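Protein involved in catabolism of external DNA (Legionella pneumophila subsp. pneumophila, PDB 2OO3) probably methylates a single adenine of 23S ribosomal RNA at N6, taking the methyl group from S-adenosyl-L-methionine. Local coordinates at residues N75-S78 with L79-E82; Y98-S102 with P103-I107; T124-N127 with F128-L132; I182-A185 with Y186-S190; Y247-P250 with S251-L255. One frame throughout, in Å; residues are numbered along the deposited sequence.

Contact 1. Residues N75-S78 with L79-E82; sequences NLPS and LFLE. With SO4 (sulfate ion), chain D.
The Phe80 ring carries Leu76 on one face: CD2 of Leu76 stands 4.2 Å from the centroid of that ring and close to its normal, a CH-pi contact, while CD1 of Leu76 touches Phe80 CD1 at 3.8 Å. Near the plane of the ring, at its edge, lies the carbonyl oxygen of Pro77, and Pro77 CD packs against CD2 of Phe80, the two side chains running side by side. Leu76 crosses the aromatic side chain at about a right angle. With its CG anti to the carbonyl carbon (chi1 -74°), Phe80 swings back over the residues that precede it.

The backbone folds into a 3-10 turn that leads into helix 81-90. Phe80 N donates to Pro77 O at 3.0 Å, and Leu81 N to Ser78 O at 3.1 Å, the latter from well above the carbonyl plane. A water also donates to Ser78 O, at 2.8 Å, and to Glu82 OE1, whose salt-bridge partner is Arg25. Ser78 N gives its hydrogen to sulfate O2 at 2.7 Å.

The chemistry is thus divided: Phe80 faces Ile21 of helix 14-30 and Leu76, Pro77 and Leu79 meet helix 249-263, whereas the polar groups hold water and an anion.

Contact 2. Residues Y98-S102 with P103-I107; sequences YYPGS and PYFAI
Pro100 is wedged between two aromatic side chains of the helix that follows it. Its CB lies 3.6 Å from Tyr104 CD2, and the same atom sits over a face of the Phe105 ring, 4.3 Å from the centroid, in a CH-pi contact; Pro100 CG reaches Phe105 CZ at 3.7 Å. Tyr104 can flank the proline because its CG is anti to the backbone N (chi1 -162°).

Looser by comparison is the Tyr99 end, where OH comes no closer than 4.2 Å to Phe105 CZ; that hydroxyl is hydrogen-bonded to His20 and Tyr83 instead. Nor is the first helical turn gripped firmly: Gly101, the N-cap residue, offers its carbonyl to Tyr104 N and Phe105 N in two weak bonds. One residue on, Ala106 N to Ser102 O is sound at 3.0 Å. The whole contact is buried, without a solvent side.

Pro100 O is buried with no polar partner in the model. This largely apolar packing lies directly beside Ser102, predicted to bind S-adenosyl-L-methionine.

Contact 3. Residues T124-N127 with F128-L132; sequences TEYN and FLLKL
The torsions bring Tyr126 and Leu130 together: Tyr126 CG is anti to the backbone N (chi1 163°), which carries the ring outward, leaning toward the C-terminal end of the helix, while Leu130 CG is anti to the carbonyl carbon (chi1 -68°) and turns back to it. CG of Leu130 then lies over one face of the tyrosine ring, 4.2 Å from its centroid, a CH-pi contact displaced toward the rim. Both methyls join in: CD1 is 3.6 Å from Tyr126 CE2, and CD2 the same distance from Tyr126 OH.

On another flank Thr124 and Phe128 run side by side, with CG2 of the threonine 3.7 Å from Phe128 CE2. Arg46 makes a cation-pi contact with Phe128 and a salt bridge with Glu125.

The backbone bonds are helical, Leu129 N to Glu125 O at 2.9 Å and Leu130 N to Tyr126 O at 3.1 Å; a type I turn follows. This is the C-terminal part of the helix in the beta-alpha-beta unit 115-119, 123-129, 139-142, as found in Rossmann-like methyltransferases.

Contact 4. Residues I182-A185 with Y186-S190; sequences IKNA and YSKFS. With SO4 (sulfate ion), chain C.
Tyr186 N donates to Ile182 O at 2.8 Å, and Ser187 N to Lys183 O at 3.0 Å, the regular i to i-4 pattern of helix 174-188, which links parallel strands 161-165 and 193-200 in a beta-alpha-beta crossover. Toward the C-terminal end the pattern frays. Lys188 N divides its hydrogen between Asn184 O and Ala185 O, both bonds weak, while Phe189 N meets Ala185 O at 3.0 Å.

Side chains add little direct packing across the two segments. Tyr186, its CG anti to the backbone N (chi1 -178°), sends the ring away toward Ile216 and Tyr194, and its OH lies 3.4 Å from sulfate O2. That anion is also hydrogen-bonded by Ser217, Ser218, Lys219 and Lys278. Lys188 likewise leaves the contact, its NZ bonding to the carbonyl oxygen of Asn151.

Ser187 is the exception. Placing its hydroxyl between the backbone N and the carbonyl carbon (chi1 70°) turns it back on the preceding turn of helix, where OG donates to Asn184 O at 2.6 Å, somewhat tilted from the carbonyl plane.

Contact 5. Residues Y247-P250 with S251-L255; sequences YTFP and SEIKL
The first turn of helix 249-263, the helix between strands 237-243 and 270-275, begins here, with Thr248 at the N-cap position. Its side chain makes no capping bond; its carbonyl starts the helical bonding, accepting from Glu252 N at 3.1 Å in a nearly straight bond. Ile253 N follows on Phe249 O at 2.8 Å, and Lys254 N on Pro250 O at 3.3 Å.

Phe249 and Ile253 form the apolar side. Because Phe249 CG is anti to the backbone N (chi1 175°), its ring leans outward and forward, toward the next turn, and Ile253 CB sits over one face, 4.2 Å from the centroid and shifted toward the rim. Ile253 CG1 lies 3.8 Å from Phe249 CZ. The other branch, CG2, presses on Pro250 O at 3.2 Å.

Thr22 of helix 14-30 touches both side chains, and Val221 and Ile223 of strand 220-226 extend the apolar patch. The chemistry is therefore mixed: apolar side chains meet both sheet and helix 14-30, while Glu252 reaches outside the contact to Arg25, adding a polar tie to that helix.

Along the chain the five contacts follow in series, 1 to 5, each closing before the next opens. Contacts 1 and 5 are neighbours, their centres 14 Å apart, and Leu79 and Pro77 pack on Leu255; Arg25 of helix 14-30 also pairs with both Glu82 and Glu252. Contacts 2 and 3, centres 13 Å apart, touch through Tyr104 with Leu132 and Pro103 with Leu129. Contact 4 stands apart, its centre at least 24 Å from any other, on the helix between strands 161-165 and 193-200. Contacts 3, 4 and 5 lie on helices connecting strands of the eight-stranded mixed sheet of a Rossmann-like fold, contacts 3 and 5 on opposite sides of its centre; contact 2 holds part of the predicted cofactor site.

Contact 1. Residues N75-S78 with L79-E82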
loop_
_atom_site.group_PDB
_atom_site.type_symbol
_atom_site.label_atom_id
_atom_site.label_comp_id
_atom_site.label_asym_id
_atom_site.label_seq_id
_atom_site.Cartn_x
_atom_site.Cartn_y
_atom_site.Cartn_z
ATOM N N ASN A 75 10.654 -14.346 -14.621
ATOM C CA ASN A 75 10.765 -13.412 -15.710
ATOM C C ASN A 75 10.530 -11.953 -15.318
ATOM O O ASN A 75 10.404 -11.084 -16.194
ATOM C CB ASN A 75 9.806 -13.839 -16.821
ATOM C CG ASN A 75 10.229 -15.162 -17.463
ATOM O OD1 ASN A 75 11.087 -15.169 -18.336
ATOM N ND2 ASN A 75 9.631 -16.286 -17.020
ATOM N N LEU A 76 10.451 -11.672 -14.018
ATOM C CA LEU A 76 10.098 -10.324 -13.594
ATOM C C LEU A 76 11.357 -9.454 -13.498
ATOM O O LEU A 76 12.438 -9.968 -13.202
ATOM C CB LEU A 76 9.369 -10.351 -12.242
ATOM C CG LEU A 76 7.933 -10.899 -12.201
ATOM C CD1 LEU A 76 7.475 -11.002 -10.743
ATOM C CD2 LEU A 76 6.903 -10.061 -13.056
ATOM N N PRO A 77 11.219 -8.141 -13.746
ATOM C CA PRO A 77 12.322 -7.216 -13.509
ATOM C C PRO A 77 12.708 -7.225 -12.035
ATOM O O PRO A 77 11.868 -7.520 -11.167
ATOM C CB PRO A 77 11.735 -5.847 -13.908
ATOM C CG PRO A 77 10.537 -6.180 -14.817
ATOM C CD PRO A 77 10.009 -7.457 -14.252
ATOM N N SER A 78 13.976 -6.939 -11.757
ATOM C CA SER A 78 14.525 -6.972 -10.399
ATOM C C SER A 78 13.817 -6.075 -9.401
ATOM O O SER A 78 13.939 -6.306 -8.206
ATOM C CB SER A 78 16.032 -6.617 -10.421
ATOM O OG SER A 78 16.180 -5.236 -10.743
ATOM N N LEU A 79 13.094 -5.044 -9.860
ATOM C CA LEU A 79 12.254 -4.215 -8.957
ATOM C C LEU A 79 11.191 -5.009 -8.167
ATOM O O LEU A 79 10.672 -4.519 -7.150
ATOM C CB LEU A 79 11.560 -3.066 -9.734
ATOM C CG LEU A 79 12.510 -1.935 -10.175
ATOM C CD1 LEU A 79 11.747 -0.883 -10.972
ATOM C CD2 LEU A 79 13.140 -1.285 -8.977
ATOM N N PHE A 80 10.882 -6.207 -8.649
ATOM C CA PHE A 80 9.917 -7.129 -8.032
ATOM C C PHE A 80 10.499 -8.056 -6.979
ATOM O O PHE A 80 9.753 -8.779 -6.290
ATOM C CB PHE A 80 9.248 -7.977 -9.107
ATOM C CG PHE A 80 8.204 -7.222 -9.949
ATOM C CD1 PHE A 80 6.829 -7.440 -9.753
ATOM C CD2 PHE A 80 8.603 -6.322 -10.955
ATOM C CE1 PHE A 80 5.875 -6.780 -10.554
ATOM C CE2 PHE A 80 7.657 -5.632 -11.757
ATOM C CZ PHE A 80 6.288 -5.853 -11.555
ATOM N N LEU A 81 11.830 -8.035 -6.831
ATOM C CA LEU A 81 12.495 -8.995 -5.950
ATOM C C LEU A 81 11.980 -9.007 -4.532
ATOM O O LEU A 81 11.725 -10.070 -4.005
ATOM C CB LEU A 81 14.033 -8.805 -5.938
ATOM C CG LEU A 81 14.734 -9.206 -7.237
ATOM C CD1 LEU A 81 16.210 -8.689 -7.182
ATOM C CD2 LEU A 81 14.676 -10.701 -7.402
ATOM N N GLU A 82 11.862 -7.849 -3.905
ATOM C CA GLU A 82 11.519 -7.828 -2.456
ATOM C C GLU A 82 10.099 -8.342 -2.279
ATOM O O GLU A 82 9.808 -9.131 -1.380
ATOM C CB GLU A 82 11.646 -6.415 -1.886
ATOM C CG GLU A 82 13.115 -5.913 -1.752
ATOM C CD GLU A 82 13.658 -5.181 -3.024
ATOM O OE1 GLU A 82 13.157 -5.372 -4.162
ATOM O OE2 GLU A 82 14.616 -4.393 -2.865
HETATM S S SO4 D . 16.307 -6.290 -14.713
HETATM O O1 SO4 D . 16.754 -7.066 -15.869
HETATM O O2 SO4 D . 15.687 -7.230 -13.790
HETATM O O3 SO4 D . 17.460 -5.645 -14.079
HETATM O O4 SO4 D . 15.350 -5.262 -15.121
HETATM O O HOH W 1 15.084 -4.976 -6.036
#

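Contact 2. Residues Y98-S102 with P103-I107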
loop_
_atom_site.group_PDB
_atom_site.type_symbol
_atom_site.label_atom_id
_atom_site.label_comp_id
_atom_site.label_asym_id
_atom_site.label_seq_id
_atom_site.Cartn_x
_atom_site.Cartn_y
_atom_site.Cartn_z
ATOM N N TYR A 98 -1.015 -18.879 0.674
ATOM C CA TYR A 98 -1.148 -17.676 1.498
ATOM C C TYR A 98 -0.708 -16.444 0.736
ATOM O O TYR A 98 0.276 -16.479 -0.031
ATOM C CB TYR A 98 -0.332 -17.804 2.801
ATOM C CG TYR A 98 -1.184 -18.334 3.942
ATOM C CD1 TYR A 98 -1.671 -17.478 4.929
ATOM C CD2 TYR A 98 -1.565 -19.688 3.984
ATOM C CE1 TYR A 98 -2.499 -17.986 5.985
ATOM C CE2 TYR A 98 -2.390 -20.194 5.018
ATOM C CZ TYR A 98 -2.841 -19.340 5.996
ATOM O OH TYR A 98 -3.661 -19.840 7.002
ATOM N N TYR A 99 -1.427 -15.354 0.946
ATOM C CA TYR A 99 -0.950 -14.046 0.506
ATOM C C TYR A 99 -0.697 -13.137 1.735
ATOM O O TYR A 99 -1.561 -13.054 2.615
ATOM C CB TYR A 99 -1.981 -13.401 -0.464
ATOM C CG TYR A 99 -1.482 -12.102 -1.072
ATOM C CD1 TYR A 99 -0.550 -12.118 -2.098
ATOM C CD2 TYR A 99 -1.905 -10.868 -0.581
ATOM C CE1 TYR A 99 -0.083 -10.939 -2.654
ATOM C CE2 TYR A 99 -1.415 -9.673 -1.106
ATOM C CZ TYR A 99 -0.514 -9.733 -2.161
ATOM O OH TYR A 99 0.013 -8.592 -2.672
ATOM N N PRO A 100 0.474 -12.458 1.796
ATOM C CA PRO A 100 0.741 -11.590 2.949
ATOM C C PRO A 100 -0.011 -10.268 2.882
ATOM O O PRO A 100 -0.270 -9.739 1.789
ATOM C CB PRO A 100 2.257 -11.350 2.886
ATOM C CG PRO A 100 2.753 -11.943 1.619
ATOM C CD PRO A 100 1.574 -12.444 0.818
ATOM N N GLY A 101 -0.384 -9.741 4.039
ATOM C CA GLY A 101 -0.950 -8.400 4.076
ATOM C C GLY A 101 0.204 -7.431 4.221
ATOM O O GLY A 101 1.334 -7.862 4.459
ATOM N N SER A 102 -0.068 -6.133 4.103
ATOM C CA SER A 102 0.952 -5.110 4.228
ATOM C C SER A 102 1.802 -5.216 5.509
ATOM O O SER A 102 3.038 -5.047 5.447
ATOM C CB SER A 102 0.353 -3.696 4.012
ATOM O OG SER A 102 -0.528 -3.379 5.068
ATOM N N PRO A 103 1.193 -5.552 6.661
ATOM C CA PRO A 103 2.076 -5.693 7.847
ATOM C C PRO A 103 3.154 -6.791 7.698
ATOM O O PRO A 103 4.249 -6.605 8.183
ATOM C CB PRO A 103 1.089 -6.111 8.962
ATOM C CG PRO A 103 -0.206 -5.583 8.532
ATOM C CD PRO A 103 -0.219 -5.821 7.035
ATOM N N TYR A 104 2.827 -7.897 7.021
ATOM C CA TYR A 104 3.783 -8.979 6.773
ATOM C C TYR A 104 4.919 -8.522 5.853
ATOM O O TYR A 104 6.089 -8.853 6.093
ATOM C CB TYR A 104 3.054 -10.222 6.220
ATOM C CG TYR A 104 3.865 -11.492 6.336
ATOM C CD1 TYR A 104 3.689 -12.356 7.426
ATOM C CD2 TYR A 104 4.777 -11.852 5.348
ATOM C CE1 TYR A 104 4.461 -13.526 7.568
ATOM C CE2 TYR A 104 5.528 -13.059 5.457
ATOM C CZ TYR A 104 5.362 -13.866 6.574
ATOM O OH TYR A 104 6.084 -15.028 6.694
ATOM N N PHE A 105 4.619 -7.724 4.830
ATOM C CA PHE A 105 5.710 -7.083 4.068
ATOM C C PHE A 105 6.588 -6.175 4.947
ATOM O O PHE A 105 7.847 -6.229 4.880
ATOM C CB PHE A 105 5.135 -6.302 2.863
ATOM C CG PHE A 105 4.531 -7.197 1.792
ATOM C CD1 PHE A 105 5.359 -7.886 0.884
ATOM C CD2 PHE A 105 3.160 -7.336 1.678
ATOM C CE1 PHE A 105 4.798 -8.717 -0.116
ATOM C CE2 PHE A 105 2.588 -8.158 0.669
ATOM C CZ PHE A 105 3.415 -8.850 -0.208
ATOM N N ALA A 106 5.961 -5.320 5.752
ATOM C CA ALA A 106 6.726 -4.341 6.539
ATOM C C ALA A 106 7.668 -5.004 7.562
ATOM O O ALA A 106 8.827 -4.612 7.743
ATOM C CB ALA A 106 5.770 -3.330 7.212
ATOM N N ILE A 107 7.165 -6.035 8.225
ATOM C CA ILE A 107 7.954 -6.754 9.202
ATOM C C ILE A 107 9.149 -7.408 8.522
ATOM O O ILE A 107 10.219 -7.507 9.101
ATOM C CB ILE A 107 7.065 -7.783 9.965
ATOM C CG1 ILE A 107 6.121 -7.046 10.920
ATOM C CG2 ILE A 107 7.920 -8.688 10.790
ATOM C CD1 ILE A 107 4.927 -7.930 11.506
#

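Contact 3. Residues T124-N127 with F128-L132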
loop_
_atom_site.group_PDB
_atom_site.type_symbol
_atom_site.label_atom_id
_atom_site.label_comp_id
_atom_site.label_asym_id
_atom_site.label_seq_id
_atom_site.Cartn_x
_atom_site.Cartn_y
_atom_site.Cartn_z
ATOM N N THR A 124 -12.414 -9.280 14.906
ATOM C CA THR A 124 -11.922 -10.555 14.369
ATOM C C THR A 124 -10.591 -10.366 13.647
ATOM O O THR A 124 -9.652 -11.159 13.848
ATOM C CB THR A 124 -12.937 -11.221 13.409
ATOM O OG1 THR A 124 -14.164 -11.432 14.117
ATOM C CG2 THR A 124 -12.408 -12.576 12.925
ATOM N N GLU A 125 -10.527 -9.336 12.804
ATOM C CA GLU A 125 -9.320 -9.030 12.049
ATOM C C GLU A 125 -8.163 -8.694 13.004
ATOM O O GLU A 125 -7.045 -9.209 12.869
ATOM C CB GLU A 125 -9.562 -7.863 11.085
ATOM C CG GLU A 125 -10.671 -8.148 10.058
ATOM C CD GLU A 125 -10.526 -9.535 9.455
ATOM O OE1 GLU A 125 -9.611 -9.729 8.629
ATOM O OE2 GLU A 125 -11.293 -10.448 9.851
ATOM N N TYR A 126 -8.454 -7.837 13.973
ATOM C CA TYR A 126 -7.474 -7.483 14.992
ATOM C C TYR A 126 -6.947 -8.721 15.719
ATOM O O TYR A 126 -5.734 -8.849 15.943
ATOM C CB TYR A 126 -8.068 -6.467 15.970
ATOM C CG TYR A 126 -7.283 -6.355 17.257
ATOM C CD1 TYR A 126 -6.123 -5.562 17.328
ATOM C CD2 TYR A 126 -7.701 -7.030 18.405
ATOM C CE1 TYR A 126 -5.389 -5.461 18.548
ATOM C CE2 TYR A 126 -6.998 -6.939 19.587
ATOM C CZ TYR A 126 -5.841 -6.149 19.650
ATOM O OH TYR A 126 -5.152 -6.089 20.842
ATOM N N ASN A 127 -7.849 -9.640 16.090
ATOM C CA ASN A 127 -7.418 -10.840 16.795
ATOM C C ASN A 127 -6.490 -11.710 15.959
ATOM O O ASN A 127 -5.589 -12.335 16.516
ATOM C CB ASN A 127 -8.604 -11.679 17.326
ATOM C CG ASN A 127 -9.292 -11.045 18.554
ATOM O OD1 ASN A 127 -10.516 -10.962 18.587
ATOM N ND2 ASN A 127 -8.520 -10.602 19.548
ATOM N N PHE A 128 -6.688 -11.732 14.637
ATOM C CA PHE A 128 -5.775 -12.465 13.752
ATOM C C PHE A 128 -4.449 -11.751 13.621
ATOM O O PHE A 128 -3.419 -12.373 13.559
ATOM C CB PHE A 128 -6.359 -12.643 12.352
ATOM C CG PHE A 128 -7.303 -13.795 12.216
ATOM C CD1 PHE A 128 -6.831 -15.109 12.201
ATOM C CD2 PHE A 128 -8.668 -13.571 12.030
ATOM C CE1 PHE A 128 -7.725 -16.180 12.056
ATOM C CE2 PHE A 128 -9.574 -14.635 11.882
ATOM C CZ PHE A 128 -9.100 -15.941 11.900
ATOM N N LEU A 129 -4.484 -10.428 13.581
ATOM C CA LEU A 129 -3.260 -9.616 13.481
ATOM C C LEU A 129 -2.331 -9.794 14.700
ATOM O O LEU A 129 -1.104 -9.674 14.594
ATOM C CB LEU A 129 -3.659 -8.145 13.349
ATOM C CG LEU A 129 -2.571 -7.122 12.989
ATOM C CD1 LEU A 129 -1.973 -7.433 11.614
ATOM C CD2 LEU A 129 -3.235 -5.770 12.997
ATOM N N LEU A 130 -2.917 -10.114 15.853
ATOM C CA LEU A 130 -2.122 -10.413 17.052
ATOM C C LEU A 130 -1.258 -11.659 16.893
ATOM O O LEU A 130 -0.351 -11.880 17.700
ATOM C CB LEU A 130 -3.038 -10.598 18.294
ATOM C CG LEU A 130 -3.764 -9.358 18.788
ATOM C CD1 LEU A 130 -4.770 -9.718 19.898
ATOM C CD2 LEU A 130 -2.758 -8.287 19.271
ATOM N N LYS A 131 -1.542 -12.474 15.874
ATOM C CA LYS A 131 -0.805 -13.713 15.628
ATOM C C LYS A 131 0.363 -13.581 14.615
ATOM O O LYS A 131 1.062 -14.533 14.363
ATOM C CB LYS A 131 -1.782 -14.776 15.116
ATOM C CG LYS A 131 -2.983 -15.087 16.074
ATOM C CD LYS A 131 -2.430 -15.708 17.335
ATOM C CE LYS A 131 -3.384 -16.706 18.050
ATOM N NZ LYS A 131 -2.664 -17.325 19.259
ATOM N N LEU A 132 0.539 -12.420 14.004
ATOM C CA LEU A 132 1.672 -12.210 13.073
ATOM C C LEU A 132 3.013 -12.365 13.756
ATOM O O LEU A 132 3.176 -11.841 14.871
ATOM C CB LEU A 132 1.611 -10.812 12.477
ATOM C CG LEU A 132 0.638 -10.635 11.293
ATOM C CD1 LEU A 132 1.485 -10.429 10.061
ATOM C CD2 LEU A 132 -0.445 -11.774 11.096
#

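Contact 4. Residues I182-A185 with Y186-S190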
loop_
_atom_site.group_PDB
_atom_site.type_symbol
_atom_site.label_atom_id
_atom_site.label_comp_id
_atom_site.label_asym_id
_atom_site.label_seq_id
_atom_site.Cartn_x
_atom_site.Cartn_y
_atom_site.Cartn_z
ATOM N N ILE A 182 -5.279 13.163 6.544
ATOM C CA ILE A 182 -3.901 13.360 6.038
ATOM C C ILE A 182 -3.501 14.830 6.064
ATOM O O ILE A 182 -2.386 15.154 6.455
ATOM C CB ILE A 182 -3.702 12.767 4.627
ATOM C CG1 ILE A 182 -4.031 11.268 4.637
ATOM C CG2 ILE A 182 -2.266 13.061 4.076
ATOM C CD1 ILE A 182 -4.197 10.631 3.228
ATOM N N LYS A 183 -4.404 15.737 5.669
ATOM C CA LYS A 183 -4.070 17.151 5.731
ATOM C C LYS A 183 -3.675 17.545 7.155
ATOM O O LYS A 183 -2.665 18.246 7.352
ATOM C CB LYS A 183 -5.233 18.029 5.215
ATOM C CG LYS A 183 -4.855 19.534 5.137
ATOM C CD LYS A 183 -5.981 20.338 4.478
ATOM C CE LYS A 183 -5.857 21.797 4.777
ATOM N NZ LYS A 183 -7.030 22.568 4.187
ATOM N N ASN A 184 -4.415 17.050 8.148
ATOM C CA ASN A 184 -4.143 17.414 9.546
ATOM C C ASN A 184 -2.788 16.866 9.987
ATOM O O ASN A 184 -1.999 17.583 10.603
ATOM C CB ASN A 184 -5.218 16.863 10.491
ATOM C CG ASN A 184 -4.838 17.023 11.964
ATOM O OD1 ASN A 184 -4.619 16.027 12.695
ATOM N ND2 ASN A 184 -4.723 18.285 12.403
ATOM N N ALA A 185 -2.554 15.590 9.646
ATOM C CA ALA A 185 -1.320 14.885 9.956
ATOM C C ALA A 185 -0.142 15.622 9.326
ATOM O O ALA A 185 0.841 15.885 9.990
ATOM C CB ALA A 185 -1.402 13.448 9.434
ATOM N N TYR A 186 -0.265 15.962 8.042
ATOM C CA TYR A 186 0.784 16.646 7.309
ATOM C C TYR A 186 1.126 17.991 7.964
ATOM O O TYR A 186 2.310 18.364 8.024
ATOM C CB TYR A 186 0.362 16.853 5.849
ATOM C CG TYR A 186 1.418 17.515 5.005
ATOM C CD1 TYR A 186 2.426 16.765 4.379
ATOM C CD2 TYR A 186 1.423 18.902 4.836
ATOM C CE1 TYR A 186 3.388 17.386 3.619
ATOM C CE2 TYR A 186 2.361 19.515 4.067
ATOM C CZ TYR A 186 3.339 18.758 3.469
ATOM O OH TYR A 186 4.289 19.397 2.729
ATOM N N SER A 187 0.112 18.715 8.465
ATOM C CA SER A 187 0.383 20.017 9.112
ATOM C C SER A 187 1.332 19.885 10.317
ATOM O O SER A 187 2.111 20.791 10.578
ATOM C CB SER A 187 -0.906 20.748 9.518
ATOM O OG SER A 187 -1.558 20.100 10.597
ATOM N N LYS A 188 1.267 18.746 11.013
ATOM C CA LYS A 188 2.076 18.462 12.215
ATOM C C LYS A 188 3.393 17.756 11.883
ATOM O O LYS A 188 4.335 17.804 12.656
ATOM C CB LYS A 188 1.307 17.530 13.163
ATOM C CG LYS A 188 0.050 18.109 13.785
ATOM C CD LYS A 188 -0.714 16.991 14.485
ATOM C CE LYS A 188 -1.149 17.452 15.863
ATOM N NZ LYS A 188 -1.231 16.301 16.795
ATOM N N PHE A 189 3.443 17.085 10.735
ATOM C CA PHE A 189 4.621 16.313 10.378
ATOM C C PHE A 189 4.785 16.361 8.862
ATOM O O PHE A 189 4.480 15.407 8.160
ATOM C CB PHE A 189 4.439 14.878 10.893
ATOM C CG PHE A 189 5.646 14.010 10.718
ATOM C CD1 PHE A 189 6.923 14.498 10.992
ATOM C CD2 PHE A 189 5.505 12.688 10.283
ATOM C CE1 PHE A 189 8.051 13.685 10.845
ATOM C CE2 PHE A 189 6.622 11.865 10.138
ATOM C CZ PHE A 189 7.886 12.364 10.417
ATOM N N SER A 190 5.294 17.478 8.364
ATOM C CA SER A 190 5.251 17.782 6.932
ATOM C C SER A 190 6.360 17.055 6.134
ATOM O O SER A 190 6.391 17.110 4.905
ATOM C CB SER A 190 5.335 19.306 6.748
ATOM O OG SER A 190 6.639 19.753 7.114
HETATM S S SO4 C . 4.490 22.088 -0.359
HETATM O O1 SO4 C . 5.018 20.729 -0.415
HETATM O O2 SO4 C . 3.827 22.275 0.931
HETATM O O3 SO4 C . 5.607 23.022 -0.483
HETATM O O4 SO4 C . 3.510 22.325 -1.412
#

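Contact 5. Residues Y247-P250 with S251-L255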
loop_
_atom_site.group_PDB
_atom_site.type_symbol
_atom_site.label_atom_id
_atom_site.label_comp_id
_atom_site.label_asym_id
_atom_site.label_seq_id
_atom_site.Cartn_x
_atom_site.Cartn_y
_atom_site.Cartn_z
ATOM N N TYR A 247 13.395 9.988 -3.883
ATOM C CA TYR A 247 14.377 9.955 -4.938
ATOM C C TYR A 247 14.375 8.651 -5.741
ATOM O O TYR A 247 14.671 7.548 -5.207
ATOM C CB TYR A 247 15.777 10.121 -4.307
ATOM C CG TYR A 247 16.855 10.510 -5.299
ATOM C CD1 TYR A 247 16.695 11.627 -6.140
ATOM C CD2 TYR A 247 18.040 9.758 -5.405
ATOM C CE1 TYR A 247 17.693 11.989 -7.066
ATOM C CE2 TYR A 247 19.039 10.107 -6.318
ATOM C CZ TYR A 247 18.858 11.221 -7.142
ATOM O OH TYR A 247 19.852 11.569 -8.031
ATOM N N THR A 248 14.062 8.803 -7.018
ATOM C CA THR A 248 14.091 7.741 -8.017
ATOM C C THR A 248 12.802 6.910 -8.076
ATOM O O THR A 248 12.651 6.070 -8.967
ATOM C CB THR A 248 15.322 6.788 -7.895
ATOM O OG1 THR A 248 15.125 5.900 -6.783
ATOM C CG2 THR A 248 16.652 7.574 -7.745
ATOM N N PHE A 249 11.870 7.148 -7.152
ATOM C CA PHE A 249 10.634 6.354 -7.106
ATOM C C PHE A 249 9.756 6.512 -8.363
ATOM O O PHE A 249 9.240 5.527 -8.860
ATOM C CB PHE A 249 9.824 6.691 -5.833
ATOM C CG PHE A 249 8.498 6.000 -5.767
ATOM C CD1 PHE A 249 8.407 4.693 -5.303
ATOM C CD2 PHE A 249 7.348 6.647 -6.204
ATOM C CE1 PHE A 249 7.168 4.043 -5.243
ATOM C CE2 PHE A 249 6.117 6.012 -6.174
ATOM C CZ PHE A 249 6.029 4.693 -5.702
ATOM N N PRO A 250 9.529 7.767 -8.849
ATOM C CA PRO A 250 8.787 7.924 -10.100
ATOM C C PRO A 250 9.272 7.048 -11.260
ATOM O O PRO A 250 8.445 6.415 -11.903
ATOM C CB PRO A 250 8.903 9.430 -10.403
ATOM C CG PRO A 250 8.875 10.049 -9.043
ATOM C CD PRO A 250 9.815 9.088 -8.248
ATOM N N SER A 251 10.578 6.960 -11.510
ATOM C CA SER A 251 11.031 6.118 -12.598
ATOM C C SER A 251 10.990 4.630 -12.270
ATOM O O SER A 251 10.684 3.836 -13.164
ATOM C CB SER A 251 12.409 6.539 -13.147
ATOM O OG SER A 251 13.372 6.505 -12.107
ATOM N N GLU A 252 11.277 4.224 -11.034
ATOM C CA GLU A 252 11.086 2.815 -10.687
ATOM C C GLU A 252 9.642 2.401 -10.882
ATOM O O GLU A 252 9.373 1.365 -11.458
ATOM C CB GLU A 252 11.432 2.510 -9.221
ATOM C CG GLU A 252 12.906 2.679 -8.886
ATOM C CD GLU A 252 13.278 2.047 -7.566
ATOM O OE1 GLU A 252 12.383 1.855 -6.706
ATOM O OE2 GLU A 252 14.476 1.761 -7.386
ATOM N N ILE A 253 8.704 3.201 -10.368
ATOM C CA ILE A 253 7.308 2.785 -10.360
ATOM C C ILE A 253 6.714 2.703 -11.786
ATOM O O ILE A 253 5.830 1.902 -12.041
ATOM C CB ILE A 253 6.470 3.673 -9.447
ATOM C CG1 ILE A 253 5.279 2.877 -8.910
ATOM C CG2 ILE A 253 6.117 5.000 -10.148
ATOM C CD1 ILE A 253 5.709 1.698 -8.006
ATOM N N LYS A 254 7.259 3.495 -12.706
ATOM C CA LYS A 254 6.925 3.405 -14.125
ATOM C C LYS A 254 7.272 2.032 -14.715
ATOM O O LYS A 254 6.474 1.460 -15.456
ATOM C CB LYS A 254 7.641 4.518 -14.902
ATOM C CG LYS A 254 7.208 4.667 -16.390
ATOM C CD LYS A 254 7.935 5.863 -17.035
ATOM C CE LYS A 254 7.642 6.012 -18.541
ATOM N NZ LYS A 254 8.092 4.763 -19.216
ATOM N N LEU A 255 8.465 1.522 -14.401
ATOM C CA LEU A 255 8.853 0.174 -14.829
ATOM C C LEU A 255 7.885 -0.850 -14.236
ATOM O O LEU A 255 7.447 -1.773 -14.926
ATOM C CB LEU A 255 10.298 -0.195 -14.436
ATOM C CG LEU A 255 10.750 -1.625 -14.885
ATOM C CD1 LEU A 255 10.452 -1.959 -16.353
ATOM C CD2 LEU A 255 12.236 -1.924 -14.585
#